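Local structure of eukaryotic translation initiation factor 4 gamma 5 (Trypanosoma cruzi, 6OZU) at residues L33-Q37 / D76-E81; F51-P57 / A134-F138; V67-V71 / L141-L147. The protein probably serves as a scaffold in translation initiation, its MIF4G domain being of the kind through which eIF4G proteins typically recruit the RNA helicase eIF4A. All coordinates share one frame; numbering follows the deposited sequence.

Contact 1. Residues L33-Q37 / D76-E81; sequences LPIRQ and DIGEGE. With SO4 (sulfate ion), chain F.
R36 grips E81 side-on through a two-pronged salt bridge. NE of R36 lies 2.9 Å from OE2 of E81, and NH2 of R36 bonds to OE1 of E81 at 3.0 Å. Both oxygens are met on their syn side, close to the guanidinium plane, and the two flat groups are tilted by 30°. A weaker but nearly straight bond, 3.4 Å from NH2 of R36 to OD1 of D76, adds a second carboxylate to the network. The arginine chain runs extended from CG to NE (chi2 175°, chi3 -172°), which carries its head across to residues 76-81. Oxygens of E81, D76 and a sulfate at the edge of the guanidinium hold its plane in place.

These are neighbouring inter-helix loops of the all-helical MIF4G fold: 33-37 links helix 23-31 to helix 40-53, while 76-81 leaves helix 63-76 and makes a type I turn, G78 to E81, just before helix 82-112.

Apolar contacts lie beneath the charges. CG1 of I77 sits under one guanidinium face, toward its rim, and CD1 of I77 meets CG2 of I35 at 3.7 Å; both isoleucines also pack on I87.

The sulfate, probably from the crystallisation liquor, takes another edge of the guanidinium: its O3 accepts from NH1 of R36 at 3.2 Å. Weak bonds from the backbone N atoms of R36 and Q37 reach O3 and O1 respectively.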
loop_
_atom_site.group_PDB
_atom_site.type_symbol
_atom_site.label_atom_id
_atom_site.label_comp_id
_atom_site.label_asym_id
_atom_site.label_seq_id
_atom_site.Cartn_x
_atom_site.Cartn_y
_atom_site.Cartn_z
ATOM N N LEU A 33 1.289 -11.975 -22.793
ATOM C CA LEU A 33 2.700 -12.258 -22.524
ATOM C C LEU A 33 2.843 -13.718 -22.045
ATOM O O LEU A 33 1.939 -14.215 -21.360
ATOM C CB LEU A 33 3.283 -11.291 -21.478
ATOM C CG LEU A 33 3.439 -9.815 -21.874
ATOM C CD1 LEU A 33 3.765 -8.984 -20.665
ATOM C CD2 LEU A 33 4.514 -9.627 -22.940
ATOM N N PRO A 34 3.948 -14.430 -22.384
ATOM C CA PRO A 34 4.079 -15.827 -21.944
ATOM C C PRO A 34 4.608 -15.970 -20.513
ATOM O O PRO A 34 5.733 -16.422 -20.305
ATOM C CB PRO A 34 4.996 -16.439 -23.003
ATOM C CG PRO A 34 5.816 -15.320 -23.485
ATOM C CD PRO A 34 5.109 -14.021 -23.201
ATOM N N ILE A 35 3.774 -15.599 -19.524
ATOM C CA ILE A 35 4.120 -15.632 -18.100
ATOM C C ILE A 35 4.192 -17.071 -17.584
ATOM O O ILE A 35 5.148 -17.395 -16.880
ATOM C CB ILE A 35 3.197 -14.699 -17.258
ATOM C CG1 ILE A 35 3.371 -13.243 -17.702
ATOM C CG2 ILE A 35 3.472 -14.817 -15.748
ATOM C CD1 ILE A 35 2.135 -12.615 -18.156
ATOM N N ARG A 36 3.228 -17.940 -17.969
ATOM C CA ARG A 36 3.210 -19.367 -17.576
ATOM C C ARG A 36 4.433 -20.141 -18.080
ATOM O O ARG A 36 4.840 -21.109 -17.444
ATOM C CB ARG A 36 1.945 -20.073 -18.081
ATOM C CG ARG A 36 0.698 -19.741 -17.294
ATOM C CD ARG A 36 -0.481 -20.391 -17.977
ATOM N NE ARG A 36 -1.748 -19.961 -17.399
ATOM C CZ ARG A 36 -2.404 -18.875 -17.782
ATOM N NH1 ARG A 36 -1.900 -18.086 -18.723
ATOM N NH2 ARG A 36 -3.555 -18.551 -17.209
ATOM N N GLN A 37 4.992 -19.720 -19.222
ATOM C CA GLN A 37 6.157 -20.338 -19.852
ATOM C C GLN A 37 7.482 -19.630 -19.452
ATOM O O GLN A 37 8.544 -19.961 -19.987
ATOM C CB GLN A 37 5.966 -20.374 -21.381
ATOM C CG GLN A 37 4.775 -21.209 -21.854
ATOM C CD GLN A 37 4.472 -20.963 -23.319
ATOM O OE1 GLN A 37 3.850 -19.953 -23.681
ATOM N NE2 GLN A 37 4.916 -21.865 -24.203
ATOM N N ASP A 76 -6.061 -14.006 -14.322
ATOM C CA ASP A 76 -5.766 -14.803 -15.515
ATOM C C ASP A 76 -5.077 -16.118 -15.116
ATOM O O ASP A 76 -5.462 -17.187 -15.602
ATOM C CB ASP A 76 -4.910 -14.005 -16.530
ATOM C CG ASP A 76 -4.402 -14.788 -17.742
ATOM O OD1 ASP A 76 -5.129 -15.692 -18.221
ATOM O OD2 ASP A 76 -3.281 -14.496 -18.211
ATOM N N ILE A 77 -4.048 -16.028 -14.254
ATOM C CA ILE A 77 -3.289 -17.180 -13.807
ATOM C C ILE A 77 -3.691 -17.450 -12.367
ATOM O O ILE A 77 -3.229 -16.763 -11.454
ATOM C CB ILE A 77 -1.752 -17.000 -14.035
ATOM C CG1 ILE A 77 -1.456 -16.378 -15.430
ATOM C CG2 ILE A 77 -1.043 -18.346 -13.884
ATOM C CD1 ILE A 77 -0.164 -15.663 -15.601
ATOM N N GLY A 78 -4.582 -18.432 -12.202
ATOM C CA GLY A 78 -5.156 -18.845 -10.924
ATOM C C GLY A 78 -4.205 -19.515 -9.955
ATOM O O GLY A 78 -3.136 -19.984 -10.356
ATOM N N GLU A 79 -4.613 -19.606 -8.665
ATOM C CA GLU A 79 -3.815 -20.224 -7.591
ATOM C C GLU A 79 -3.683 -21.751 -7.701
ATOM O O GLU A 79 -2.901 -22.343 -6.950
ATOM C CB GLU A 79 -4.305 -19.820 -6.191
ATOM C CG GLU A 79 -5.726 -20.230 -5.842
ATOM C CD GLU A 79 -6.305 -19.493 -4.646
ATOM O OE1 GLU A 79 -6.768 -20.174 -3.702
ATOM O OE2 GLU A 79 -6.305 -18.237 -4.655
ATOM N N GLY A 80 -4.425 -22.367 -8.628
ATOM C CA GLY A 80 -4.384 -23.807 -8.893
ATOM C C GLY A 80 -3.450 -24.178 -10.037
ATOM O O GLY A 80 -3.475 -25.312 -10.529
ATOM N N GLU A 81 -2.621 -23.208 -10.460
ATOM C CA GLU A 81 -1.615 -23.278 -11.517
ATOM C C GLU A 81 -0.246 -23.030 -10.870
ATOM O O GLU A 81 -0.161 -22.140 -10.017
ATOM C CB GLU A 81 -1.865 -22.170 -12.565
ATOM C CG GLU A 81 -3.063 -22.391 -13.469
ATOM C CD GLU A 81 -2.956 -21.690 -14.809
ATOM O OE1 GLU A 81 -3.522 -20.582 -14.945
ATOM O OE2 GLU A 81 -2.305 -22.251 -15.721
HETATM S S SO4 F . 1.078 -18.211 -21.465
HETATM O O1 SO4 F . 2.434 -18.739 -21.303
HETATM O O2 SO4 F . 0.124 -19.316 -21.549
HETATM O O3 SO4 F . 0.745 -17.367 -20.311
HETATM O O4 SO4 F . 1.010 -17.423 -22.702
#

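Contact 2. Residues F51-P57 / A134-F138; sequences FNKSIQP and ANINF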
loop_
_atom_site.group_PDB
_atom_site.type_symbol
_atom_site.label_atom_id
_atom_site.label_comp_id
_atom_site.label_asym_id
_atom_site.label_seq_id
_atom_site.Cartn_x
_atom_site.Cartn_y
_atom_site.Cartn_z
ATOM N N PHE A 51 6.321 -3.071 -8.797
ATOM C CA PHE A 51 6.455 -2.576 -7.424
ATOM C C PHE A 51 7.406 -1.351 -7.296
ATOM O O PHE A 51 7.122 -0.460 -6.491
ATOM C CB PHE A 51 6.831 -3.706 -6.464
ATOM C CG PHE A 51 5.644 -4.432 -5.857
ATOM C CD1 PHE A 51 4.731 -5.108 -6.662
ATOM C CD2 PHE A 51 5.468 -4.479 -4.480
ATOM C CE1 PHE A 51 3.635 -5.766 -6.101
ATOM C CE2 PHE A 51 4.385 -5.162 -3.919
ATOM C CZ PHE A 51 3.477 -5.800 -4.732
ATOM N N ASN A 52 8.479 -1.282 -8.128
ATOM C CA ASN A 52 9.401 -0.137 -8.133
ATOM C C ASN A 52 8.776 1.102 -8.796
ATOM O O ASN A 52 8.850 2.210 -8.243
ATOM C CB ASN A 52 10.742 -0.497 -8.760
ATOM C CG ASN A 52 11.635 -1.360 -7.893
ATOM O OD1 ASN A 52 11.415 -1.526 -6.683
ATOM N ND2 ASN A 52 12.681 -1.918 -8.494
ATOM N N LYS A 53 8.099 0.897 -9.944
ATOM C CA LYS A 53 7.390 1.952 -10.668
ATOM C C LYS A 53 6.248 2.515 -9.792
ATOM O O LYS A 53 5.952 3.709 -9.851
ATOM C CB LYS A 53 6.880 1.407 -12.035
ATOM C CG LYS A 53 6.129 2.399 -12.951
ATOM C CD LYS A 53 7.014 3.488 -13.609
ATOM C CE LYS A 53 6.840 3.593 -15.112
ATOM N NZ LYS A 53 5.581 4.280 -15.502
ATOM N N SER A 54 5.651 1.663 -8.947
ATOM C CA SER A 54 4.560 2.043 -8.058
ATOM C C SER A 54 4.977 2.881 -6.832
ATOM O O SER A 54 4.114 3.527 -6.222
ATOM C CB SER A 54 3.787 0.808 -7.622
ATOM O OG SER A 54 3.150 0.196 -8.729
ATOM N N ILE A 55 6.271 2.871 -6.450
ATOM C CA ILE A 55 6.713 3.661 -5.288
ATOM C C ILE A 55 7.487 4.917 -5.712
ATOM O O ILE A 55 8.126 5.576 -4.877
ATOM C CB ILE A 55 7.446 2.851 -4.199
ATOM C CG1 ILE A 55 8.669 2.097 -4.736
ATOM C CG2 ILE A 55 6.472 1.939 -3.489
ATOM C CD1 ILE A 55 9.847 2.237 -3.862
ATOM N N GLN A 56 7.408 5.248 -7.017
ATOM C CA GLN A 56 7.976 6.462 -7.581
ATOM C C GLN A 56 6.959 7.575 -7.276
ATOM O O GLN A 56 5.757 7.373 -7.534
ATOM C CB GLN A 56 8.214 6.310 -9.085
ATOM C CG GLN A 56 9.416 5.447 -9.451
ATOM C CD GLN A 56 10.731 6.012 -8.967
ATOM O OE1 GLN A 56 11.158 5.790 -7.820
ATOM N NE2 GLN A 56 11.392 6.769 -9.830
ATOM N N PRO A 57 7.375 8.709 -6.642
ATOM C CA PRO A 57 6.388 9.757 -6.270
ATOM C C PRO A 57 5.650 10.425 -7.456
ATOM O O PRO A 57 4.494 10.815 -7.291
ATOM C CB PRO A 57 7.208 10.752 -5.438
ATOM C CG PRO A 57 8.609 10.556 -5.908
ATOM C CD PRO A 57 8.739 9.087 -6.210
ATOM N N ALA A 134 4.775 8.046 -1.110
ATOM C CA ALA A 134 4.733 7.111 -2.256
ATOM C C ALA A 134 4.528 5.666 -1.802
ATOM O O ALA A 134 3.795 4.933 -2.469
ATOM C CB ALA A 134 6.007 7.210 -3.064
ATOM N N ASN A 135 5.123 5.282 -0.644
ATOM C CA ASN A 135 4.996 3.935 -0.066
ATOM C C ASN A 135 3.627 3.701 0.524
ATOM O O ASN A 135 2.987 2.678 0.249
ATOM C CB ASN A 135 6.065 3.690 1.006
ATOM C CG ASN A 135 7.430 3.396 0.460
ATOM O OD1 ASN A 135 8.394 4.114 0.713
ATOM N ND2 ASN A 135 7.550 2.342 -0.306
ATOM N N ILE A 136 3.196 4.653 1.371
ATOM C CA ILE A 136 1.896 4.673 2.056
ATOM C C ILE A 136 0.761 4.705 1.025
ATOM O O ILE A 136 -0.177 3.925 1.162
ATOM C CB ILE A 136 1.812 5.806 3.117
ATOM C CG1 ILE A 136 3.056 5.835 4.053
ATOM C CG2 ILE A 136 0.505 5.709 3.929
ATOM C CD1 ILE A 136 3.311 4.564 4.982
ATOM N N ASN A 137 0.888 5.506 -0.043
ATOM C CA ASN A 137 -0.111 5.509 -1.126
ATOM C C ASN A 137 -0.223 4.086 -1.728
ATOM O O ASN A 137 -1.313 3.492 -1.736
ATOM C CB ASN A 137 0.226 6.547 -2.224
ATOM C CG ASN A 137 -0.790 6.616 -3.355
ATOM O OD1 ASN A 137 -2.010 6.586 -3.139
ATOM N ND2 ASN A 137 -0.309 6.709 -4.589
ATOM N N PHE A 138 0.924 3.519 -2.128
ATOM C CA PHE A 138 1.004 2.175 -2.668
ATOM C C PHE A 138 0.348 1.135 -1.728
ATOM O O PHE A 138 -0.476 0.348 -2.209
ATOM C CB PHE A 138 2.445 1.833 -3.000
ATOM C CG PHE A 138 2.663 0.519 -3.723
ATOM C CD1 PHE A 138 1.791 0.102 -4.729
ATOM C CD2 PHE A 138 3.769 -0.263 -3.449
ATOM C CE1 PHE A 138 2.016 -1.083 -5.428
ATOM C CE2 PHE A 138 3.999 -1.436 -4.161
ATOM C CZ PHE A 138 3.116 -1.844 -5.140
HETATM O O HOH W 1 2.494 5.654 -4.819
#
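The crossing of F51 and F138 belongs to the helical-repeat core of the MIF4G domain, where the C-terminal part of helix 40-53 and the turn after it lean on helix 118-144. The two rings form a T-shaped pair, centroids 4.8 Å apart and planes at 80°. F138 is the edge partner: its CZ stands over the centre of the F51 face, and its CE2 comes to 3.4 Å from CD2 of F51. CG of F138 is anti to the backbone N (chi1 -173°), which carries the ring across to S54.

One face of F138 is covered by S54, whose CB makes a CH-pi contact 3.6 Å from the ring centroid. S54 OG is hydrogen-bonded to I50 O, four residues back. I55 adds its CG2 methyl, 3.5 Å from CD2 of F138, approaching obliquely. Around the pair, F138 also rests on V63 and V67 of helix 63-76, and F51 on Q94, C95 and T98 of helix 82-112.

Farther along, the chain draws close to A134, with the CA atoms of I55 and A134 only 5.0 Å apart. The methyl of A134 packs against the carbonyl of I55 and, more loosely, against P57. The polar link is a water: it donates to S54 O at 3.0 Å and to A134 O at 2.8 Å, and accepts from ND2 of N137.

Contact 3. Residues V67-V71 / L141-L147; sequences VKLVV and LLFTHGL
V67 and V71, one turn apart on helix 63-76, face L142 and H145 at the C-terminal end of helix 118-144, with CA atoms 6.5 Å apart for V67-L142 and 7.1 Å for V71-H145. A Schellman motif closes that end: G146 takes positive phi as the C-prime residue, L147 N bonds to L142 O and G146 N to F143 O, and the reversal turns L147 back onto the valines.

The H145 imidazole lies across V67. CG1 of V67 sits over one ring face in a CH-pi contact, 3.7 Å from the centroid and displaced toward the rim. At the ring edge, K68 NZ donates to H145 NE2 at 3.0 Å, almost exactly in the ring plane. The lysine chain is extended as far as CE and bends only at its last torsion (chi4 66°), which folds the amine in beside NE2; P64 O is a second, weak acceptor. With NE2 accepting, a neutral imidazole is the likelier form. On the other ring nitrogen, T144 OG1 and ND1 of H145 share a hydrogen bond of 3.1 Å, so the ring is held at both nitrogens.

L147 supplies the apolar half. Its CD1 lies among the three valines, 3.7 Å from CG1 of V67 and 3.8 Å from both CG1 of V70 and CG2 of V71.

On the flanks, L142 packs on C95 and F99 and V70 on I91, all of helix 82-112, while T144 and F143 lean on helix 194-208 and L69 on helix 23-31.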
loop_
_atom_site.group_PDB
_atom_site.type_symbol
_atom_site.label_atom_id
_atom_site.label_comp_id
_atom_site.label_asym_id
_atom_site.label_seq_id
_atom_site.Cartn_x
_atom_site.Cartn_y
_atom_site.Cartn_z
ATOM N N VAL A 67 -1.591 -1.374 -10.226
ATOM C CA VAL A 67 -2.199 -2.259 -9.245
ATOM C C VAL A 67 -3.364 -3.043 -9.901
ATOM O O VAL A 67 -3.490 -4.241 -9.653
ATOM C CB VAL A 67 -2.557 -1.449 -7.964
ATOM C CG1 VAL A 67 -3.504 -2.194 -7.063
ATOM C CG2 VAL A 67 -1.302 -1.075 -7.185
ATOM N N LYS A 68 -4.134 -2.404 -10.816
ATOM C CA LYS A 68 -5.222 -3.059 -11.564
ATOM C C LYS A 68 -4.710 -4.086 -12.596
ATOM O O LYS A 68 -5.451 -5.005 -12.961
ATOM C CB LYS A 68 -6.140 -2.029 -12.227
ATOM C CG LYS A 68 -7.170 -1.449 -11.271
ATOM C CD LYS A 68 -8.005 -0.358 -11.926
ATOM C CE LYS A 68 -8.821 0.399 -10.922
ATOM N NZ LYS A 68 -7.971 1.171 -9.991
ATOM N N LEU A 69 -3.446 -3.924 -13.055
ATOM C CA LEU A 69 -2.785 -4.825 -14.003
ATOM C C LEU A 69 -2.352 -6.087 -13.268
ATOM O O LEU A 69 -2.427 -7.171 -13.834
ATOM C CB LEU A 69 -1.577 -4.151 -14.687
ATOM C CG LEU A 69 -1.876 -3.116 -15.784
ATOM C CD1 LEU A 69 -0.621 -2.364 -16.179
ATOM C CD2 LEU A 69 -2.516 -3.759 -17.021
ATOM N N VAL A 70 -1.931 -5.940 -11.992
ATOM C CA VAL A 70 -1.507 -7.028 -11.108
ATOM C C VAL A 70 -2.732 -7.892 -10.744
ATOM O O VAL A 70 -2.624 -9.119 -10.747
ATOM C CB VAL A 70 -0.717 -6.511 -9.869
ATOM C CG1 VAL A 70 -0.344 -7.660 -8.925
ATOM C CG2 VAL A 70 0.537 -5.749 -10.298
ATOM N N VAL A 71 -3.901 -7.251 -10.495
ATOM C CA VAL A 71 -5.174 -7.943 -10.205
ATOM C C VAL A 71 -5.556 -8.786 -11.433
ATOM O O VAL A 71 -5.924 -9.955 -11.290
ATOM C CB VAL A 71 -6.323 -6.963 -9.811
ATOM C CG1 VAL A 71 -7.652 -7.705 -9.626
ATOM C CG2 VAL A 71 -5.971 -6.187 -8.555
ATOM N N LEU A 141 -3.481 1.422 -2.095
ATOM C CA LEU A 141 -3.928 0.860 -3.373
ATOM C C LEU A 141 -3.825 -0.675 -3.442
ATOM O O LEU A 141 -4.705 -1.323 -4.030
ATOM C CB LEU A 141 -3.155 1.490 -4.516
ATOM C CG LEU A 141 -3.426 2.967 -4.686
ATOM C CD1 LEU A 141 -2.284 3.640 -5.302
ATOM C CD2 LEU A 141 -4.682 3.202 -5.445
ATOM N N LEU A 142 -2.779 -1.263 -2.824
ATOM C CA LEU A 142 -2.633 -2.723 -2.804
ATOM C C LEU A 142 -3.756 -3.296 -1.952
ATOM O O LEU A 142 -4.350 -4.303 -2.323
ATOM C CB LEU A 142 -1.275 -3.168 -2.229
ATOM C CG LEU A 142 -0.007 -2.965 -3.057
ATOM C CD1 LEU A 142 1.221 -3.140 -2.194
ATOM C CD2 LEU A 142 0.076 -3.954 -4.219
ATOM N N PHE A 143 -4.056 -2.643 -0.824
ATOM C CA PHE A 143 -5.105 -3.048 0.118
ATOM C C PHE A 143 -6.527 -2.976 -0.465
ATOM O O PHE A 143 -7.280 -3.930 -0.331
ATOM C CB PHE A 143 -5.000 -2.254 1.429
ATOM C CG PHE A 143 -5.904 -2.758 2.513
ATOM C CD1 PHE A 143 -5.724 -4.032 3.052
ATOM C CD2 PHE A 143 -6.965 -1.980 2.972
ATOM C CE1 PHE A 143 -6.556 -4.501 4.053
ATOM C CE2 PHE A 143 -7.810 -2.456 3.963
ATOM C CZ PHE A 143 -7.592 -3.712 4.504
ATOM N N THR A 144 -6.878 -1.872 -1.125
ATOM C CA THR A 144 -8.194 -1.676 -1.751
ATOM C C THR A 144 -8.439 -2.634 -2.941
ATOM O O THR A 144 -9.591 -2.884 -3.306
ATOM C CB THR A 144 -8.394 -0.208 -2.126
ATOM O OG1 THR A 144 -7.354 0.185 -3.007
ATOM C CG2 THR A 144 -8.428 0.726 -0.905
ATOM N N HIS A 145 -7.352 -3.191 -3.520
ATOM C CA HIS A 145 -7.384 -4.141 -4.635
ATOM C C HIS A 145 -7.104 -5.596 -4.192
ATOM O O HIS A 145 -6.942 -6.472 -5.039
ATOM C CB HIS A 145 -6.433 -3.682 -5.744
ATOM C CG HIS A 145 -6.844 -2.405 -6.402
ATOM N ND1 HIS A 145 -6.980 -1.230 -5.683
ATOM C CD2 HIS A 145 -7.080 -2.141 -7.708
ATOM C CE1 HIS A 145 -7.334 -0.303 -6.564
ATOM N NE2 HIS A 145 -7.392 -0.796 -7.795
ATOM N N GLY A 146 -7.086 -5.823 -2.872
ATOM C CA GLY A 146 -6.890 -7.120 -2.227
ATOM C C GLY A 146 -5.569 -7.817 -2.489
ATOM O O GLY A 146 -5.485 -9.042 -2.385
ATOM N N LEU A 147 -4.524 -7.038 -2.809
ATOM C CA LEU A 147 -3.181 -7.530 -3.149
ATOM C C LEU A 147 -2.187 -7.601 -1.978
ATOM O O LEU A 147 -1.080 -8.087 -2.177
ATOM C CB LEU A 147 -2.580 -6.683 -4.299
ATOM C CG LEU A 147 -3.273 -6.787 -5.633
ATOM C CD1 LEU A 147 -2.686 -5.806 -6.607
ATOM C CD2 LEU A 147 -3.213 -8.221 -6.176
#

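From the N terminus, the chain enters contact 1 at 33-37, runs through helix 40-53 to contact 2 at 51-57, and then along helix 63-76 passes 67-71 of contact 3 before 76-81 closes contact 1. Helix 82-112 follows, and helix 118-144 closes contact 2 at 134-138 and then contact 3 at 141-147. Every pair therefore crosses; none nests. Contacts 2 and 3 touch, CE1 of F138 lying 3.8 Å from CG2 of V67, and fasten helix 118-144 to the end of helix 40-53 and to helix 63-76. Contact 1 joins two inter-helix loops of the domain, its centre about 17 Å from that of contact 3 and about 25 Å from that of contact 2.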